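PDB 3PAS: TetR family transcription regulator from Marinobacter aquaeolei, which probably acts as a DNA-binding transcription factor, recognising a regulatory stretch of DNA through a helix-turn-helix motif. Local coordinates for residues H90-I95 and R157-L162; G169-E172 and E176-E179; F75-D80 and L85-H90. All coordinates share one frame; numbering follows the deposited sequence.

Contact 1 (H90-I95 and R157-L162); sequences HTLFRI and RPIYHL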
loop_
_atom_site.group_PDB
_atom_site.type_symbol
_atom_site.label_atom_id
_atom_site.label_comp_id
_atom_site.label_asym_id
_atom_site.label_seq_id
_atom_site.Cartn_x
_atom_site.Cartn_y
_atom_site.Cartn_z
ATOM N N HIS B 90 0.682 -0.024 -18.783
ATOM C CA HIS B 90 -0.673 0.072 -19.319
ATOM C C HIS B 90 -1.372 -1.280 -19.259
ATOM O O HIS B 90 -2.544 -1.336 -18.911
ATOM C CB HIS B 90 -0.715 0.632 -20.764
ATOM C CG HIS B 90 -0.667 2.133 -20.845
ATOM N ND1 HIS B 90 -1.802 2.923 -20.934
ATOM C CD2 HIS B 90 0.384 2.977 -20.876
ATOM C CE1 HIS B 90 -1.434 4.192 -21.015
ATOM N NE2 HIS B 90 -0.110 4.250 -20.962
ATOM N N THR B 91 -0.690 -2.375 -19.623
ATOM C CA THR B 91 -1.348 -3.715 -19.603
ATOM C C THR B 91 -1.732 -4.147 -18.152
ATOM O O THR B 91 -2.857 -4.571 -17.889
ATOM C CB THR B 91 -0.436 -4.762 -20.244
ATOM O OG1 THR B 91 -0.262 -4.384 -21.609
ATOM C CG2 THR B 91 -1.072 -6.127 -20.134
ATOM N N LEU B 92 -0.827 -3.916 -17.216
ATOM C CA LEU B 92 -1.072 -4.240 -15.801
ATOM C C LEU B 92 -2.214 -3.391 -15.199
ATOM O O LEU B 92 -3.062 -3.888 -14.454
ATOM C CB LEU B 92 0.164 -4.051 -14.980
ATOM C CG LEU B 92 1.277 -5.117 -15.049
ATOM C CD1 LEU B 92 2.569 -4.590 -14.394
ATOM C CD2 LEU B 92 0.888 -6.443 -14.510
ATOM N N PHE B 93 -2.240 -2.130 -15.550
ATOM C CA PHE B 93 -3.257 -1.233 -15.031
ATOM C C PHE B 93 -4.616 -1.710 -15.561
ATOM O O PHE B 93 -5.579 -1.771 -14.797
ATOM C CB PHE B 93 -2.938 0.199 -15.437
ATOM C CG PHE B 93 -3.536 1.232 -14.521
ATOM C CD1 PHE B 93 -4.898 1.388 -14.445
ATOM C CD2 PHE B 93 -2.731 2.103 -13.803
ATOM C CE1 PHE B 93 -5.453 2.345 -13.642
ATOM C CE2 PHE B 93 -3.277 3.022 -12.976
ATOM C CZ PHE B 93 -4.646 3.180 -12.912
ATOM N N ARG B 94 -4.684 -2.096 -16.847
ATOM C CA ARG B 94 -5.927 -2.579 -17.430
ATOM C C ARG B 94 -6.374 -3.890 -16.816
ATOM O O ARG B 94 -7.559 -4.095 -16.607
ATOM C CB ARG B 94 -5.788 -2.753 -18.938
ATOM C CG ARG B 94 -5.699 -1.440 -19.653
ATOM C CD ARG B 94 -5.461 -1.601 -21.164
ATOM N NE ARG B 94 -5.756 -0.333 -21.839
ATOM C CZ ARG B 94 -6.610 -0.155 -22.846
ATOM N NH1 ARG B 94 -7.276 -1.169 -23.410
ATOM N NH2 ARG B 94 -6.782 1.072 -23.306
ATOM N N ILE B 95 -5.433 -4.786 -16.546
ATOM C CA ILE B 95 -5.748 -6.042 -15.870
ATOM C C ILE B 95 -6.341 -5.778 -14.494
ATOM O O ILE B 95 -7.349 -6.395 -14.137
ATOM C CB ILE B 95 -4.531 -6.997 -15.765
ATOM C CG1 ILE B 95 -4.078 -7.442 -17.166
ATOM C CG2 ILE B 95 -4.848 -8.194 -14.812
ATOM C CD1 ILE B 95 -2.644 -8.104 -17.192
ATOM N N ARG B 157 4.212 -1.041 -7.423
ATOM C CA ARG B 157 3.203 -0.851 -6.410
ATOM C C ARG B 157 2.227 0.249 -6.728
ATOM O O ARG B 157 1.074 0.133 -6.373
ATOM C CB ARG B 157 3.863 -0.547 -5.057
ATOM C CG ARG B 157 2.929 -0.488 -3.894
ATOM C CD ARG B 157 2.385 -1.876 -3.672
ATOM N NE ARG B 157 1.618 -1.968 -2.454
ATOM C CZ ARG B 157 0.971 -3.063 -2.083
ATOM N NH1 ARG B 157 0.989 -4.155 -2.851
ATOM N NH2 ARG B 157 0.292 -3.054 -0.956
ATOM N N PRO B 158 2.663 1.322 -7.414
ATOM C CA PRO B 158 1.626 2.352 -7.625
ATOM C C PRO B 158 0.454 1.920 -8.525
ATOM O O PRO B 158 -0.621 2.529 -8.434
ATOM C CB PRO B 158 2.398 3.535 -8.248
ATOM C CG PRO B 158 3.813 3.331 -7.743
ATOM C CD PRO B 158 4.005 1.816 -7.722
ATOM N N ILE B 159 0.659 0.928 -9.383
ATOM C CA ILE B 159 -0.413 0.372 -10.230
ATOM C C ILE B 159 -1.532 -0.217 -9.321
ATOM O O ILE B 159 -2.681 0.152 -9.446
ATOM C CB ILE B 159 0.072 -0.682 -11.232
ATOM C CG1 ILE B 159 1.166 -0.073 -12.147
ATOM C CG2 ILE B 159 -1.157 -1.220 -12.084
ATOM C CD1 ILE B 159 1.855 -1.024 -13.097
ATOM N N TYR B 160 -1.165 -1.062 -8.380
ATOM C CA TYR B 160 -2.107 -1.581 -7.377
ATOM C C TYR B 160 -2.879 -0.472 -6.639
ATOM O O TYR B 160 -4.112 -0.465 -6.588
ATOM C CB TYR B 160 -1.333 -2.435 -6.366
ATOM C CG TYR B 160 -2.210 -3.137 -5.344
ATOM C CD1 TYR B 160 -2.721 -4.403 -5.577
ATOM C CD2 TYR B 160 -2.486 -2.534 -4.105
ATOM C CE1 TYR B 160 -3.531 -5.053 -4.603
ATOM C CE2 TYR B 160 -3.267 -3.163 -3.139
ATOM C CZ TYR B 160 -3.795 -4.408 -3.395
ATOM O OH TYR B 160 -4.573 -5.002 -2.432
ATOM N N HIS B 161 -2.154 0.505 -6.126
ATOM C CA HIS B 161 -2.756 1.612 -5.365
ATOM C C HIS B 161 -3.708 2.436 -6.220
ATOM O O HIS B 161 -4.804 2.722 -5.795
ATOM C CB HIS B 161 -1.631 2.453 -4.765
ATOM C CG HIS B 161 -2.086 3.590 -3.908
ATOM N ND1 HIS B 161 -2.623 3.415 -2.646
ATOM C CD2 HIS B 161 -2.063 4.931 -4.132
ATOM C CE1 HIS B 161 -2.920 4.603 -2.133
ATOM N NE2 HIS B 161 -2.584 5.543 -3.011
ATOM N N LEU B 162 -3.300 2.766 -7.447
ATOM C CA LEU B 162 -4.122 3.581 -8.348
ATOM C C LEU B 162 -5.318 2.801 -8.890
ATOM O O LEU B 162 -6.418 3.372 -9.038
ATOM C CB LEU B 162 -3.285 4.152 -9.472
ATOM C CG LEU B 162 -2.345 5.299 -9.020
ATOM C CD1 LEU B 162 -1.307 5.685 -10.153
ATOM C CD2 LEU B 162 -3.148 6.500 -8.626
#
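F93 brings the one flat group that works across this contact, and neither of its partners, I159 CG2 and L162 CB, sits squarely over its ring or squarely at its rim; both come in at a slant. The far end of the phenyl does the touching on the L162 side, with F93 CE2 3.7 Å from L162 CB, while at the ring's root F93 CB is 4.1 Å from I159 CG2. A second flat pair belongs to 157-162 itself: Y160 CD2 stands 4.0 Å above the plane of the R157 guanidinium, over its centre, and R157 NH1 in turn lies over the tyrosine ring, displaced toward its rim.

The first torsion of F93 explains its reach. CG of F93 is turned opposite the backbone N (chi1 -156°), which carries the ring past I159 and on to L162. In I159 the two branches divide the work. CG2, itself opposite the backbone N, presses on the backbone of helix 81-98, 3.6 Å from F93 CA, whereas I159 CD1, at the end of the longer branch, meets L92 CD1 at 3.9 Å, the two side chains crossing at about a right angle.

These are helices 81-98 and 148-167 of the all-helical C-terminal domain of a TetR-family regulator. Over the short segments their axes approach to 9.5 Å and cross at -32°, running in broadly the same direction. F93 and I159 mark the close point, their CA atoms 5.8 Å apart. No hydrogen bond joins the segments, and the touching side chains are all apolar. I178 of helix 175-189 also packs on F93. Around the helix from I159, H161 NE2 is hydrogen-bonded to E152 OE1 of the second subunit, and L162 also packs on T153 of that subunit.

Contact 2 (G169-E172 and E176-E179); sequences GSFE and EHIE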
loop_
_atom_site.group_PDB
_atom_site.type_symbol
_atom_site.label_atom_id
_atom_site.label_comp_id
_atom_site.label_asym_id
_atom_site.label_seq_id
_atom_site.Cartn_x
_atom_site.Cartn_y
_atom_site.Cartn_z
ATOM N N GLY B 169 -13.593 5.164 -6.769
ATOM C CA GLY B 169 -14.008 6.488 -7.214
ATOM C C GLY B 169 -13.199 7.721 -6.879
ATOM O O GLY B 169 -13.699 8.827 -6.998
ATOM N N SER B 170 -11.938 7.540 -6.468
ATOM C CA SER B 170 -11.092 8.673 -6.095
ATOM C C SER B 170 -10.058 8.969 -7.170
ATOM O O SER B 170 -9.242 9.855 -6.994
ATOM C CB SER B 170 -10.443 8.437 -4.733
ATOM O OG SER B 170 -9.503 7.363 -4.783
ATOM N N PHE B 171 -10.089 8.220 -8.274
ATOM C CA PHE B 171 -9.237 8.463 -9.415
ATOM C C PHE B 171 -9.917 7.989 -10.697
ATOM O O PHE B 171 -10.537 6.978 -10.712
ATOM C CB PHE B 171 -7.913 7.695 -9.254
ATOM C CG PHE B 171 -6.814 8.146 -10.211
ATOM C CD1 PHE B 171 -6.431 9.462 -10.254
ATOM C CD2 PHE B 171 -6.191 7.251 -11.025
ATOM C CE1 PHE B 171 -5.432 9.870 -11.118
ATOM C CE2 PHE B 171 -5.185 7.648 -11.896
ATOM C CZ PHE B 171 -4.808 8.956 -11.915
ATOM N N GLU B 172 -9.795 8.705 -11.794
ATOM C CA GLU B 172 -10.377 8.176 -13.021
ATOM C C GLU B 172 -9.336 7.500 -13.893
ATOM O O GLU B 172 -8.365 8.137 -14.308
ATOM C CB GLU B 172 -11.072 9.280 -13.788
ATOM C CG GLU B 172 -12.508 9.453 -13.345
ATOM C CD GLU B 172 -13.297 10.381 -14.266
ATOM O OE1 GLU B 172 -12.696 10.953 -15.216
ATOM O OE2 GLU B 172 -14.518 10.534 -14.023
ATOM N N GLU B 176 -5.231 8.548 -20.653
ATOM C CA GLU B 176 -4.421 9.711 -20.343
ATOM C C GLU B 176 -3.841 9.685 -18.938
ATOM O O GLU B 176 -2.628 9.936 -18.751
ATOM C CB GLU B 176 -5.239 11.017 -20.466
ATOM C CG GLU B 176 -5.217 11.678 -21.830
ATOM C CD GLU B 176 -5.658 13.160 -21.827
ATOM O OE1 GLU B 176 -6.836 13.462 -21.560
ATOM O OE2 GLU B 176 -4.823 14.026 -22.138
ATOM N N HIS B 177 -4.707 9.470 -17.948
ATOM C CA HIS B 177 -4.284 9.380 -16.554
ATOM C C HIS B 177 -3.334 8.203 -16.308
ATOM O O HIS B 177 -2.390 8.333 -15.547
ATOM C CB HIS B 177 -5.486 9.284 -15.580
ATOM C CG HIS B 177 -6.147 10.599 -15.292
ATOM N ND1 HIS B 177 -7.322 10.695 -14.571
ATOM C CD2 HIS B 177 -5.795 11.871 -15.611
ATOM C CE1 HIS B 177 -7.675 11.968 -14.468
ATOM N NE2 HIS B 177 -6.768 12.701 -15.093
ATOM N N ILE B 178 -3.578 7.064 -16.949
ATOM C CA ILE B 178 -2.720 5.904 -16.789
ATOM C C ILE B 178 -1.317 6.270 -17.298
ATOM O O ILE B 178 -0.310 5.958 -16.649
ATOM C CB ILE B 178 -3.301 4.635 -17.497
ATOM C CG1 ILE B 178 -4.571 4.125 -16.773
ATOM C CG2 ILE B 178 -2.297 3.561 -17.515
ATOM C CD1 ILE B 178 -5.478 3.132 -17.593
ATOM N N GLU B 179 -1.269 6.980 -18.428
ATOM C CA GLU B 179 0.019 7.397 -19.043
ATOM C C GLU B 179 0.736 8.410 -18.139
ATOM O O GLU B 179 1.933 8.307 -17.927
ATOM C CB GLU B 179 -0.225 8.005 -20.437
ATOM C CG GLU B 179 1.008 8.541 -21.165
ATOM C CD GLU B 179 1.863 7.471 -21.827
ATOM O OE1 GLU B 179 1.574 6.234 -21.716
ATOM O OE2 GLU B 179 2.833 7.891 -22.503
#
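F171 and H177 are brought together by their first torsions: CG of F171 lies opposite its backbone N (chi1 -166°), turning the phenyl toward helix 175-189, while CG of H177 lies opposite the carbonyl carbon (chi1 -80°), bringing ND1 to E172 O. The setting is the short loop between helices 148-167 and 175-189 of the TetR-type C-terminal domain. It opens with a Schellman motif, in which G169 takes a positive phi as the chain leaves the first helix.

H177 serves two partners at once. Its ND1 donates to E172 O at 2.8 Å, with an N-H...O angle of 149°; the acceptor lies close to the imidazole plane, and the donor approaches in the carbonyl plane, on a lone pair. Since a carbonyl oxygen can only accept, ND1 must carry the proton in this bond. E172 OE1 stands 5.4 Å from H177 ND1, near enough that its charge might modestly favour a protonated imidazole.

The second partner is the phenyl ring. The planes of F171 and H177 are nearly parallel but slid apart, with ring centroids 5.0 Å from each other, so overlap is slight; H177 ND1 nevertheless lies over one face of F171. With an alanine in place of H177, E172 O would probably lose its imidazole donor and the F171 face the nitrogen above it, leaving the loop less firmly tied to the helix.

Elsewhere F171 packs on L162 and C166 of helix 148-167 and on L150 of the second subunit. At the start of the second helix, T174 OG1 is hydrogen-bonded to H177 N. The tightest carbon contact between the two aromatic side chains is at the phenyl tip, where F171 CZ is 3.7 Å from H177 CB.

Contact 3 (F75-D80 and L85-H90); sequences FSRGKD and LRRQWH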
loop_
_atom_site.group_PDB
_atom_site.type_symbol
_atom_site.label_atom_id
_atom_site.label_comp_id
_atom_site.label_asym_id
_atom_site.label_seq_id
_atom_site.Cartn_x
_atom_site.Cartn_y
_atom_site.Cartn_z
ATOM N N PHE B 75 5.888 -5.952 -22.481
ATOM C CA PHE B 75 7.257 -5.468 -22.312
ATOM C C PHE B 75 8.081 -5.798 -23.577
ATOM O O PHE B 75 8.832 -4.972 -24.072
ATOM C CB PHE B 75 7.935 -6.098 -21.047
ATOM C CG PHE B 75 9.362 -5.611 -20.786
ATOM C CD1 PHE B 75 9.597 -4.363 -20.250
ATOM C CD2 PHE B 75 10.459 -6.445 -21.012
ATOM C CE1 PHE B 75 10.885 -3.911 -20.002
ATOM C CE2 PHE B 75 11.774 -5.994 -20.760
ATOM C CZ PHE B 75 11.985 -4.761 -20.255
ATOM N N SER B 76 7.951 -7.004 -24.101
ATOM C CA SER B 76 8.755 -7.387 -25.272
ATOM C C SER B 76 8.436 -6.597 -26.547
ATOM O O SER B 76 9.247 -6.582 -27.458
ATOM C CB SER B 76 8.566 -8.870 -25.540
ATOM O OG SER B 76 7.316 -9.132 -26.133
ATOM N N ARG B 77 7.276 -5.932 -26.622
ATOM C CA ARG B 77 6.906 -5.149 -27.795
ATOM C C ARG B 77 7.476 -3.753 -27.711
ATOM O O ARG B 77 7.407 -3.018 -28.668
ATOM C CB ARG B 77 5.384 -5.109 -27.987
ATOM C CG ARG B 77 4.803 -6.447 -28.317
ATOM C CD ARG B 77 3.324 -6.524 -28.007
ATOM N NE ARG B 77 2.901 -7.922 -28.045
ATOM C CZ ARG B 77 2.732 -8.608 -29.180
ATOM N NH1 ARG B 77 2.906 -8.018 -30.369
ATOM N NH2 ARG B 77 2.367 -9.884 -29.143
ATOM N N GLY B 78 8.081 -3.371 -26.581
ATOM C CA GLY B 78 8.616 -2.008 -26.450
ATOM C C GLY B 78 9.877 -1.878 -27.284
ATOM O O GLY B 78 10.661 -2.818 -27.342
ATOM N N LYS B 79 10.087 -0.721 -27.915
ATOM C CA LYS B 79 11.283 -0.537 -28.757
ATOM C C LYS B 79 12.538 -0.217 -27.952
ATOM O O LYS B 79 13.630 -0.243 -28.493
ATOM C CB LYS B 79 11.040 0.504 -29.870
ATOM C CG LYS B 79 9.959 0.017 -30.852
ATOM C CD LYS B 79 9.716 0.988 -32.007
ATOM C CE LYS B 79 8.738 0.390 -33.036
ATOM N NZ LYS B 79 8.463 1.328 -34.211
ATOM N N ASP B 80 12.380 0.098 -26.664
ATOM C CA ASP B 80 13.511 0.261 -25.755
ATOM C C ASP B 80 13.016 -0.034 -24.340
ATOM O O ASP B 80 11.826 -0.368 -24.195
ATOM C CB ASP B 80 14.179 1.644 -25.867
ATOM C CG ASP B 80 13.244 2.843 -25.561
ATOM O OD1 ASP B 80 12.154 2.735 -25.003
ATOM O OD2 ASP B 80 13.641 3.975 -25.900
ATOM N N LEU B 85 8.559 -0.750 -20.405
ATOM C CA LEU B 85 7.961 -0.564 -19.097
ATOM C C LEU B 85 6.637 0.192 -19.230
ATOM O O LEU B 85 5.676 -0.087 -18.501
ATOM C CB LEU B 85 8.923 0.177 -18.161
ATOM C CG LEU B 85 10.171 -0.615 -17.725
ATOM C CD1 LEU B 85 11.148 0.338 -17.014
ATOM C CD2 LEU B 85 9.769 -1.797 -16.844
ATOM N N ARG B 86 6.560 1.140 -20.175
ATOM C CA ARG B 86 5.347 1.887 -20.397
ATOM C C ARG B 86 4.235 0.952 -20.923
ATOM O O ARG B 86 3.063 1.010 -20.465
ATOM C CB ARG B 86 5.584 3.035 -21.383
ATOM C CG ARG B 86 4.388 3.928 -21.591
ATOM C CD ARG B 86 4.717 5.070 -22.554
ATOM N NE ARG B 86 4.736 4.550 -23.895
ATOM C CZ ARG B 86 3.648 4.315 -24.620
ATOM N NH1 ARG B 86 2.445 4.565 -24.125
ATOM N NH2 ARG B 86 3.767 3.819 -25.858
ATOM N N ARG B 87 4.576 0.050 -21.855
ATOM C CA ARG B 87 3.541 -0.853 -22.368
ATOM C C ARG B 87 3.064 -1.780 -21.283
ATOM O O ARG B 87 1.895 -2.021 -21.147
ATOM C CB ARG B 87 4.040 -1.688 -23.519
ATOM C CG ARG B 87 4.307 -0.889 -24.724
ATOM C CD ARG B 87 5.031 -1.725 -25.767
ATOM N NE ARG B 87 4.862 -1.151 -27.106
ATOM C CZ ARG B 87 3.871 -1.456 -27.952
ATOM N NH1 ARG B 87 2.920 -2.349 -27.647
ATOM N NH2 ARG B 87 3.832 -0.845 -29.122
ATOM N N GLN B 88 3.991 -2.345 -20.530
ATOM C CA GLN B 88 3.709 -3.275 -19.417
ATOM C C GLN B 88 2.808 -2.601 -18.390
ATOM O O GLN B 88 1.924 -3.199 -17.835
ATOM C CB GLN B 88 5.022 -3.663 -18.739
ATOM C CG GLN B 88 4.929 -3.993 -17.227
ATOM C CD GLN B 88 5.986 -3.211 -16.486
ATOM O OE1 GLN B 88 5.856 -1.976 -16.268
ATOM N NE2 GLN B 88 7.095 -3.901 -16.158
ATOM N N TRP B 89 3.102 -1.341 -18.128
ATOM C CA TRP B 89 2.338 -0.536 -17.141
ATOM C C TRP B 89 0.907 -0.405 -17.538
ATOM O O TRP B 89 0.007 -0.651 -16.724
ATOM C CB TRP B 89 2.970 0.825 -16.948
ATOM C CG TRP B 89 2.197 1.832 -16.179
ATOM C CD1 TRP B 89 1.117 2.537 -16.599
ATOM C CD2 TRP B 89 2.461 2.262 -14.838
ATOM N NE1 TRP B 89 0.672 3.355 -15.598
ATOM C CE2 TRP B 89 1.498 3.220 -14.515
ATOM C CE3 TRP B 89 3.445 1.936 -13.893
ATOM C CZ2 TRP B 89 1.473 3.884 -13.276
ATOM C CZ3 TRP B 89 3.432 2.571 -12.697
ATOM C CH2 TRP B 89 2.425 3.562 -12.384
ATOM N N HIS B 90 0.682 -0.024 -18.783
ATOM C CA HIS B 90 -0.673 0.072 -19.319
ATOM C C HIS B 90 -1.372 -1.280 -19.259
ATOM O O HIS B 90 -2.544 -1.336 -18.911
ATOM C CB HIS B 90 -0.715 0.632 -20.764
ATOM C CG HIS B 90 -0.667 2.133 -20.845
ATOM N ND1 HIS B 90 -1.802 2.923 -20.934
ATOM C CD2 HIS B 90 0.384 2.977 -20.876
ATOM C CE1 HIS B 90 -1.434 4.192 -21.015
ATOM N NE2 HIS B 90 -0.110 4.250 -20.962
HETATM O O HOH W 1 7.507 0.864 -28.130
#
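R87 reaches across to R77 and G78. Its CB points toward segment 75-80, and from CG to NE the chain is extended, which carries the tip over the turn. R87 CD comes first, 3.6 Å from G78 N. R87 NE follows, with R77 O 3.5 Å away; that oxygen lies above one face of the guanidinium, not in its plane. At the edge, in the plane, sits water 1, bound to R87 NE only weakly, while the same water accepts from K79 N at 3.0 Å. At the tip, R87 NH1 rests 3.7 Å from R77 CB. The two arginines thus meet through a charged group and a methylene, their charged atoms staying apart (R77 NE to R87 NH1, 5.6 Å), and R77 has a salt-bridge partner of its own in D73.

Beside these polar contacts the joint is apolar. The F75 ring turns its edge to the start of 85-90, where F75 CD1 is 3.8 Å from L85 N and F75 CE1 is 4.0 Å from L85 CD2; the two side chains lie side by side, pointing the same way. L130 of helix 128-140 packs against both.

D80 N-caps helix 81-98, its OD1 hydrogen-bonded to E83 N. The arrangement is a short turn between consecutive helices, 52-76 and 81-98, of this all-helical TetR-family regulator.

From the N terminus, contact 3 comes first, closing the short turn between helices 52-76 and 81-98. Contact 1 then spans 61 residues, joining helix 81-98 to helix 148-167, and contact 2 closes the brief loop that leads into helix 175-189. The three follow in series, none enclosing another, though contacts 3 and 1 share H90. Side chains bridge them: W89 packs on I159, and L162 touches F171. Contacts 3 and 1 thus tie helix 81-98 to helices 52-76 and 148-167, while E179 OE1, through a salt bridge with R86 NH1 and a probable hydrogen bond with H90 NE2, joins it to helix 175-189. Contacts 1 and 2 both touch the second subunit.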